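ActII protein (Streptomyces coelicolor, PDB 2OPT) is a TetR-like transcriptional repressor that binds actinorhodin and its precursor (S)-DNPA and probably recognises regulatory DNA through a helix-turn-helix motif. Local coordinates at residues 31-36 / 41-46; 7-12 / 58-63; 175-178 / 184-187. All coordinates share one frame; numbering follows the deposited sequence.

Contacts 1 and 2 are neighbours at the predicted DNA-binding end of the chain, their centres 14 Å apart. Ile11, in segment 7-12 of contact 2 though not touching 58-63, packs on contact 1: its CG2 lies 3.7 Å from Leu43 CD1. Contact 1 is buried and wholly apolar, aliphatic groups of helices 29-36 and 40-47 meeting one another. Contact 2, between helices 8-22 and 50-61, is only partly buried and sets a carboxylate oxygen beside a methyl. Contact 3 lies on the other side of the chain's centre, about 56 Å from contact 1 between centres. It packs a loop on helix 183-187, brings backbone carbonyls into an otherwise apolar contact, and borders the second subunit.

Contact 1 of 3, residues 31-36 / 41-46; sequences RLAQEL and ASLYAH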
loop_
_atom_site.group_PDB
_atom_site.type_symbol
_atom_site.label_atom_id
_atom_site.label_comp_id
_atom_site.label_asym_id
_atom_site.label_seq_id
_atom_site.Cartn_x
_atom_site.Cartn_y
_atom_site.Cartn_z
ATOM N N ARG A 31 20.026 22.751 -0.577
ATOM C CA ARG A 31 21.109 21.781 -0.513
ATOM C C ARG A 31 21.525 21.422 -1.928
ATOM O O ARG A 31 22.714 21.283 -2.236
ATOM C CB ARG A 31 20.638 20.517 0.212
ATOM C CG ARG A 31 21.662 19.321 0.130
ATOM C CD ARG A 31 23.047 19.708 0.634
ATOM N NE ARG A 31 24.057 18.666 0.413
ATOM C CZ ARG A 31 24.105 17.540 1.106
ATOM N NH1 ARG A 31 23.180 17.283 2.060
ATOM N NH2 ARG A 31 25.061 16.670 0.837
ATOM N N LEU A 32 20.525 21.278 -2.799
ATOM C CA LEU A 32 20.750 20.885 -4.175
ATOM C C LEU A 32 21.523 21.968 -4.907
ATOM O O LEU A 32 22.526 21.684 -5.582
ATOM C CB LEU A 32 19.400 20.526 -4.865
ATOM C CG LEU A 32 19.434 20.051 -6.322
ATOM C CD1 LEU A 32 20.475 18.877 -6.613
ATOM C CD2 LEU A 32 18.056 19.705 -6.788
ATOM N N ALA A 33 21.141 23.226 -4.704
ATOM C CA ALA A 33 21.876 24.322 -5.331
ATOM C C ALA A 33 23.314 24.406 -4.824
ATOM O O ALA A 33 24.251 24.677 -5.593
ATOM C CB ALA A 33 21.150 25.618 -5.107
ATOM N N GLN A 34 23.497 24.205 -3.524
ATOM C CA GLN A 34 24.818 24.143 -2.904
ATOM C C GLN A 34 25.681 23.060 -3.546
ATOM O O GLN A 34 26.838 23.287 -3.922
ATOM C CB GLN A 34 24.618 23.826 -1.438
ATOM C CG GLN A 34 25.907 23.548 -0.682
ATOM C CD GLN A 34 25.694 23.242 0.821
ATOM O OE1 GLN A 34 25.522 24.162 1.620
ATOM N NE2 GLN A 34 25.785 21.967 1.205
ATOM N N GLU A 35 25.109 21.875 -3.686
ATOM C CA GLU A 35 25.816 20.733 -4.208
ATOM C C GLU A 35 26.248 20.951 -5.678
ATOM O O GLU A 35 27.288 20.468 -6.097
ATOM C CB GLU A 35 24.890 19.528 -4.083
ATOM C CG GLU A 35 25.579 18.220 -4.001
ATOM C CD GLU A 35 26.407 18.054 -2.753
ATOM O OE1 GLU A 35 26.111 18.699 -1.696
ATOM O OE2 GLU A 35 27.357 17.247 -2.851
ATOM N N LEU A 36 25.411 21.645 -6.451
ATOM C CA LEU A 36 25.671 21.962 -7.844
ATOM C C LEU A 36 26.532 23.213 -8.014
ATOM O O LEU A 36 27.110 23.450 -9.079
ATOM C CB LEU A 36 24.356 22.175 -8.537
ATOM C CG LEU A 36 23.441 20.960 -8.805
ATOM C CD1 LEU A 36 22.036 21.425 -9.018
ATOM C CD2 LEU A 36 23.962 20.233 -10.028
ATOM N N ALA A 41 18.193 30.775 -9.389
ATOM C CA ALA A 41 17.391 31.071 -10.584
ATOM C C ALA A 41 17.557 29.963 -11.614
ATOM O O ALA A 41 16.588 29.438 -12.085
ATOM C CB ALA A 41 17.739 32.452 -11.206
ATOM N N SER A 42 18.797 29.616 -11.932
ATOM C CA SER A 42 19.103 28.608 -12.939
ATOM C C SER A 42 18.641 27.196 -12.512
ATOM O O SER A 42 18.250 26.395 -13.363
ATOM C CB SER A 42 20.591 28.653 -13.285
ATOM O OG SER A 42 21.321 28.369 -12.116
ATOM N N LEU A 43 18.619 26.919 -11.204
ATOM C CA LEU A 43 18.037 25.673 -10.689
ATOM C C LEU A 43 16.531 25.680 -10.906
ATOM O O LEU A 43 15.950 24.737 -11.437
ATOM C CB LEU A 43 18.354 25.492 -9.195
ATOM C CG LEU A 43 17.792 24.267 -8.490
ATOM C CD1 LEU A 43 18.330 23.006 -9.102
ATOM C CD2 LEU A 43 18.115 24.287 -7.006
ATOM N N TYR A 44 15.884 26.762 -10.529
ATOM C CA TYR A 44 14.457 26.794 -10.688
ATOM C C TYR A 44 13.991 26.845 -12.179
ATOM O O TYR A 44 12.983 26.228 -12.532
ATOM C CB TYR A 44 13.841 27.952 -9.903
ATOM C CG TYR A 44 12.350 27.935 -10.027
ATOM C CD1 TYR A 44 11.738 28.433 -11.175
ATOM C CD2 TYR A 44 11.531 27.400 -9.009
ATOM C CE1 TYR A 44 10.343 28.440 -11.324
ATOM C CE2 TYR A 44 10.116 27.391 -9.156
ATOM C CZ TYR A 44 9.551 27.901 -10.335
ATOM O OH TYR A 44 8.182 27.928 -10.573
ATOM N N ALA A 45 14.691 27.590 -13.040
ATOM C CA ALA A 45 14.411 27.547 -14.499
ATOM C C ALA A 45 14.338 26.095 -15.031
ATOM O O ALA A 45 13.518 25.781 -15.890
ATOM C CB ALA A 45 15.467 28.305 -15.252
ATOM N N HIS A 46 15.186 25.219 -14.488
ATOM C CA HIS A 46 15.365 23.850 -14.981
ATOM C C HIS A 46 14.473 22.810 -14.362
ATOM O O HIS A 46 14.068 21.841 -15.062
ATOM C CB HIS A 46 16.815 23.372 -14.804
ATOM C CG HIS A 46 17.720 23.780 -15.923
ATOM N ND1 HIS A 46 18.527 24.896 -15.859
ATOM C CD2 HIS A 46 17.880 23.270 -17.160
ATOM C CE1 HIS A 46 19.147 25.053 -17.016
ATOM N NE2 HIS A 46 18.779 24.072 -17.814
#
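Leu43 carries this contact from one side, its two methyls divided among three residues of helix 31-36. CD1 lies 4.0 Å from Leu32 CD2, and its distance to Leu36 CD1 is also 4.0 Å, the Leu36 side chain crossing Leu43 at about a right angle. The other branch is closest to helix 31-36: CD2 stands 3.8 Å from Ala33 CB and 3.9 Å from the backbone N of Ala33. With CG anti to its own N (chi1 178°), Leu43 extends straight at that helix, and the small Ala33 lets it come down close to the backbone. The short axes cross at 112° and approach to 10.4 Å. These are the two helices of the helix-turn-helix predicted for residues 28-47; in TetR relatives the second is the recognition helix. From helix 8-22, Thr14 packs on Leu32 and Leu36, and Ile11 on Leu43. Cutting Leu43 back to an alanine would remove both branches and is likely to leave Leu32 CD2, Leu36 CD1 and Ala33 CB without their partner, opening a gap between the helices. The outer side is polar. Arg31 NE donates to Glu35 OE1 at 2.9 Å, in the guanidinium plane but from above the carboxylate plane, and its NH1 has a second carboxylate partner in Glu22. On helix 41-46, Tyr44 is exposed, while His46 ND1 turns back to Ser42 O at 2.9 Å.

Contact 2 of 3, residues 7-12 / 58-63; sequences TQDRIV and FDIVLT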
loop_
_atom_site.group_PDB
_atom_site.type_symbol
_atom_site.label_atom_id
_atom_site.label_comp_id
_atom_site.label_asym_id
_atom_site.label_seq_id
_atom_site.Cartn_x
_atom_site.Cartn_y
_atom_site.Cartn_z
ATOM N N THR A 7 22.270 21.260 -16.810
ATOM C CA THR A 7 21.217 20.583 -17.603
ATOM C C THR A 7 20.257 19.953 -16.586
ATOM O O THR A 7 20.593 19.760 -15.403
ATOM C CB THR A 7 21.784 19.444 -18.473
ATOM O OG1 THR A 7 22.404 18.477 -17.622
ATOM C CG2 THR A 7 22.844 19.934 -19.473
ATOM N N GLN A 8 19.061 19.649 -17.030
ATOM C CA GLN A 8 18.088 18.956 -16.200
ATOM C C GLN A 8 18.711 17.636 -15.697
ATOM O O GLN A 8 18.625 17.315 -14.527
ATOM C CB GLN A 8 16.882 18.639 -17.035
ATOM C CG GLN A 8 15.787 18.029 -16.215
ATOM C CD GLN A 8 14.606 17.687 -17.052
ATOM O OE1 GLN A 8 14.419 16.526 -17.429
ATOM N NE2 GLN A 8 13.807 18.695 -17.380
ATOM N N ASP A 9 19.341 16.877 -16.582
ATOM C CA ASP A 9 19.880 15.576 -16.170
ATOM C C ASP A 9 20.914 15.690 -15.065
ATOM O O ASP A 9 20.951 14.825 -14.182
ATOM C CB ASP A 9 20.482 14.777 -17.343
ATOM C CG ASP A 9 20.891 13.309 -16.928
ATOM O OD1 ASP A 9 20.029 12.542 -16.354
ATOM O OD2 ASP A 9 22.090 12.939 -17.184
ATOM N N ARG A 10 21.795 16.693 -15.128
ATOM C CA ARG A 10 22.929 16.750 -14.167
ATOM C C ARG A 10 22.301 17.094 -12.826
ATOM O O ARG A 10 22.698 16.641 -11.765
ATOM C CB ARG A 10 23.920 17.852 -14.573
ATOM C CG ARG A 10 24.889 18.298 -13.469
ATOM C CD ARG A 10 25.710 17.144 -12.917
ATOM N NE ARG A 10 26.530 16.525 -13.969
ATOM C CZ ARG A 10 26.936 15.252 -13.953
ATOM N NH1 ARG A 10 27.706 14.775 -14.944
ATOM N NH2 ARG A 10 26.570 14.464 -12.945
ATOM N N ILE A 11 21.328 17.948 -12.886
ATOM C CA ILE A 11 20.632 18.330 -11.677
ATOM C C ILE A 11 19.957 17.129 -10.986
ATOM O O ILE A 11 20.030 16.973 -9.774
ATOM C CB ILE A 11 19.534 19.393 -11.984
ATOM C CG1 ILE A 11 20.130 20.754 -12.477
ATOM C CG2 ILE A 11 18.593 19.628 -10.706
ATOM C CD1 ILE A 11 18.965 21.770 -13.077
ATOM N N VAL A 12 19.206 16.354 -11.756
ATOM C CA VAL A 12 18.473 15.202 -11.210
ATOM C C VAL A 12 19.388 14.128 -10.694
ATOM O O VAL A 12 19.112 13.512 -9.672
ATOM C CB VAL A 12 17.386 14.709 -12.247
ATOM C CG1 VAL A 12 16.623 13.498 -11.716
ATOM C CG2 VAL A 12 16.408 15.832 -12.436
ATOM N N PHE A 58 11.861 10.645 -9.365
ATOM C CA PHE A 58 11.086 9.431 -9.521
ATOM C C PHE A 58 11.205 8.861 -10.932
ATOM O O PHE A 58 11.438 7.659 -11.089
ATOM C CB PHE A 58 9.616 9.683 -9.124
ATOM C CG PHE A 58 8.715 8.450 -9.215
ATOM C CD1 PHE A 58 9.182 7.191 -8.859
ATOM C CD2 PHE A 58 7.386 8.585 -9.603
ATOM C CE1 PHE A 58 8.353 6.071 -8.932
ATOM C CE2 PHE A 58 6.545 7.485 -9.666
ATOM C CZ PHE A 58 7.023 6.229 -9.318
ATOM N N ASP A 59 11.068 9.699 -11.966
ATOM C CA ASP A 59 11.130 9.144 -13.312
ATOM C C ASP A 59 12.510 8.645 -13.682
ATOM O O ASP A 59 12.657 7.653 -14.413
ATOM C CB ASP A 59 10.673 10.149 -14.349
ATOM C CG ASP A 59 10.311 9.469 -15.639
ATOM O OD1 ASP A 59 9.295 8.738 -15.641
ATOM O OD2 ASP A 59 11.136 9.537 -16.592
ATOM N N ILE A 60 13.550 9.293 -13.180
ATOM C CA ILE A 60 14.882 8.899 -13.648
ATOM C C ILE A 60 15.334 7.484 -13.246
ATOM O O ILE A 60 16.063 6.812 -13.979
ATOM C CB ILE A 60 15.911 9.963 -13.261
ATOM C CG1 ILE A 60 17.000 9.996 -14.328
ATOM C CG2 ILE A 60 16.486 9.717 -11.811
ATOM C CD1 ILE A 60 17.848 11.213 -14.230
ATOM N N VAL A 61 14.951 7.046 -12.047
ATOM C CA VAL A 61 15.335 5.726 -11.538
ATOM C C VAL A 61 14.528 4.596 -12.246
ATOM O O VAL A 61 14.919 3.452 -12.232
ATOM C CB VAL A 61 15.072 5.655 -10.003
ATOM C CG1 VAL A 61 16.002 6.563 -9.301
ATOM C CG2 VAL A 61 13.599 6.088 -9.652
ATOM N N LEU A 62 13.367 4.927 -12.814
ATOM C CA LEU A 62 12.513 3.954 -13.504
ATOM C C LEU A 62 13.151 3.380 -14.744
ATOM O O LEU A 62 12.702 2.363 -15.253
ATOM C CB LEU A 62 11.196 4.596 -13.901
ATOM C CG LEU A 62 10.281 4.922 -12.717
ATOM C CD1 LEU A 62 8.901 5.491 -13.205
ATOM C CD2 LEU A 62 10.030 3.639 -11.934
ATOM N N THR A 63 14.209 4.039 -15.222
ATOM C CA THR A 63 15.046 3.472 -16.232
ATOM C C THR A 63 15.542 2.121 -15.785
ATOM O O THR A 63 15.825 1.276 -16.618
ATOM C CB THR A 63 16.272 4.386 -16.570
ATOM O OG1 THR A 63 16.727 4.017 -17.865
ATOM C CG2 THR A 63 17.442 4.193 -15.601
#
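Ile60 meets Val12 and Asp9 with the far end of its side chain, and its conformation explains how. Chi2 is 165°, so CA, CB, CG1 and CD1 form an extended chain that carries CD1 across to helix 8-12. Chi1, at -148°, is well off a staggered value; CG2 falls between the backbone N and the carbonyl carbon, a sterically crowded position. CD1 rests 3.6 Å from Val12 CG1, and that same valine methyl lies 3.8 Å from Ile60 CG2, so one branch of Val12 touches both ends of the forked isoleucine. Val12 presents CG1 by holding it anti to its backbone N, which leaves CG2 beside that N. The two side chains run past each other in opposite directions, and their CA atoms are 7.7 Å apart.

Asp9 lies one turn earlier. Its CB points along the flank of the contact, but CG is anti to N (chi1 -173°) and the carboxylate swings across at about a right angle to Ile60, bringing OD1 to 3.3 Å from CD1. Just ahead, Thr7 is the N-cap: its OG1 accepts from Arg10 N at 3.1 Å, fixing the start of the helix.

Phe58 points away, packing on Ile99 and Ala100 of helix 96-100, while both carboxylate oxygens of Asp59 accept from the backbone N atoms of Asn109 and Gly110. Helix 50-61 thus joins the DNA-binding helices to the C-terminal domain, as in other TetR proteins. No hydrogen bond crosses between the two segments: Val12 and Ile60 meet by methyl packing, and Asp9 OD1 merely lies against a carbon, so the contact has little directional chemistry.

Contact 3 of 3, residues 175-178 / 184-187; sequences KSLP and NLVH
Lys175 meets Val186 through its backbone: the carbonyl O lies 3.8 Å from Val186 CG1, and the two CA atoms are 4.7 Å apart, the nearest pair across the segments. The lysine side chain starts away from helix 184-187 and packs instead on Ala189. Ser176 is the first residue to leave helical geometry after helix 164-175, and its hydroxyl OG is hydrogen-bonded to Gly172 O, back in the last turn. Leu177 then turns inward. Its CB sits 3.8 Å from Val186 CG2, and its carbonyl O is closer still, 3.4 Å from the same methyl. Farther out, Leu177 CD2 reaches Leu185 CD1 at 4.2 Å, the two side chains meeting at a slant. Leu177 adopts torsions well off the staggered values (chi1 -108°, chi2 21°), which suggests a strained or loosely determined conformer. Pro178 marks the edge, its CB directed away from helix 184-187 and its backbone C 4.5 Å from Val186 CG2.

The fork of Val186 accounts for the split: with CG1 anti to the backbone N (chi1 172°), one methyl faces the end of the preceding helix and the other faces Leu177. No hydrogen bond links the segments. Polar ties run instead to the second subunit, where Glu115 accepts from Leu185 N and Asn184 ND2, and where Met111 and Met114 pack on Leu177 and Leu185. A short helix thus folds back against the loop that follows helix 164-175, a tight connection between successive helices 164-175 and 183-187 in the TetR C-terminal domain, the part of this fold through which its members pair as dimers.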
loop_
_atom_site.group_PDB
_atom_site.type_symbol
_atom_site.label_atom_id
_atom_site.label_comp_id
_atom_site.label_asym_id
_atom_site.label_seq_id
_atom_site.Cartn_x
_atom_site.Cartn_y
_atom_site.Cartn_z
ATOM N N LYS A 175 3.239 -15.725 21.105
ATOM C CA LYS A 175 3.590 -17.085 21.510
ATOM C C LYS A 175 3.220 -17.434 22.963
ATOM O O LYS A 175 2.832 -18.568 23.244
ATOM C CB LYS A 175 5.123 -17.362 21.185
ATOM C CG LYS A 175 5.760 -18.471 22.113
ATOM C CD LYS A 175 6.341 -19.651 21.308
ATOM C CE LYS A 175 7.032 -20.663 22.228
ATOM N NZ LYS A 175 7.994 -21.536 21.464
ATOM N N SER A 176 3.280 -16.446 23.864
ATOM C CA SER A 176 2.939 -16.649 25.284
ATOM C C SER A 176 1.516 -16.200 25.678
ATOM O O SER A 176 1.221 -16.010 26.856
ATOM C CB SER A 176 3.994 -16.004 26.191
ATOM O OG SER A 176 3.785 -14.601 26.315
ATOM N N LEU A 177 0.642 -16.024 24.683
ATOM C CA LEU A 177 -0.807 -15.832 24.895
ATOM C C LEU A 177 -1.428 -17.125 25.395
ATOM O O LEU A 177 -0.915 -18.213 25.069
ATOM C CB LEU A 177 -1.469 -15.442 23.574
ATOM C CG LEU A 177 -2.001 -14.023 23.253
ATOM C CD1 LEU A 177 -1.436 -12.862 24.086
ATOM C CD2 LEU A 177 -1.887 -13.769 21.758
ATOM N N PRO A 178 -2.538 -17.033 26.175
ATOM C CA PRO A 178 -3.191 -18.280 26.596
ATOM C C PRO A 178 -3.701 -19.056 25.380
ATOM O O PRO A 178 -4.599 -18.584 24.679
ATOM C CB PRO A 178 -4.370 -17.805 27.492
ATOM C CG PRO A 178 -4.114 -16.409 27.824
ATOM C CD PRO A 178 -3.240 -15.844 26.693
ATOM N N ASN A 184 -5.015 -19.937 17.275
ATOM C CA ASN A 184 -4.427 -19.564 15.996
ATOM C C ASN A 184 -3.304 -18.557 16.122
ATOM O O ASN A 184 -2.311 -18.677 15.428
ATOM C CB ASN A 184 -5.493 -19.086 15.004
ATOM C CG ASN A 184 -6.483 -20.170 14.678
ATOM O OD1 ASN A 184 -6.214 -21.029 13.856
ATOM N ND2 ASN A 184 -7.628 -20.152 15.332
ATOM N N LEU A 185 -3.462 -17.555 16.988
ATOM C CA LEU A 185 -2.381 -16.588 17.152
ATOM C C LEU A 185 -1.134 -17.218 17.751
ATOM O O LEU A 185 -0.023 -16.882 17.324
ATOM C CB LEU A 185 -2.787 -15.355 17.958
ATOM C CG LEU A 185 -3.885 -14.500 17.341
ATOM C CD1 LEU A 185 -4.047 -13.264 18.200
ATOM C CD2 LEU A 185 -3.638 -14.104 15.922
ATOM N N VAL A 186 -1.316 -18.099 18.735
ATOM C CA VAL A 186 -0.181 -18.842 19.320
ATOM C C VAL A 186 0.516 -19.714 18.251
ATOM O O VAL A 186 1.761 -19.703 18.121
ATOM C CB VAL A 186 -0.641 -19.701 20.583
ATOM C CG1 VAL A 186 0.454 -20.633 21.085
ATOM C CG2 VAL A 186 -1.172 -18.774 21.714
ATOM N N HIS A 187 -0.281 -20.468 17.498
ATOM C CA HIS A 187 0.240 -21.428 16.495
ATOM C C HIS A 187 0.905 -20.688 15.323
ATOM O O HIS A 187 1.930 -21.139 14.811
ATOM C CB HIS A 187 -0.875 -22.381 16.020
ATOM C CG HIS A 187 -0.500 -23.250 14.852
ATOM N ND1 HIS A 187 -0.047 -24.547 14.995
ATOM C CD2 HIS A 187 -0.538 -23.012 13.520
ATOM C CE1 HIS A 187 0.198 -25.062 13.800
ATOM N NE2 HIS A 187 -0.109 -24.154 12.886
#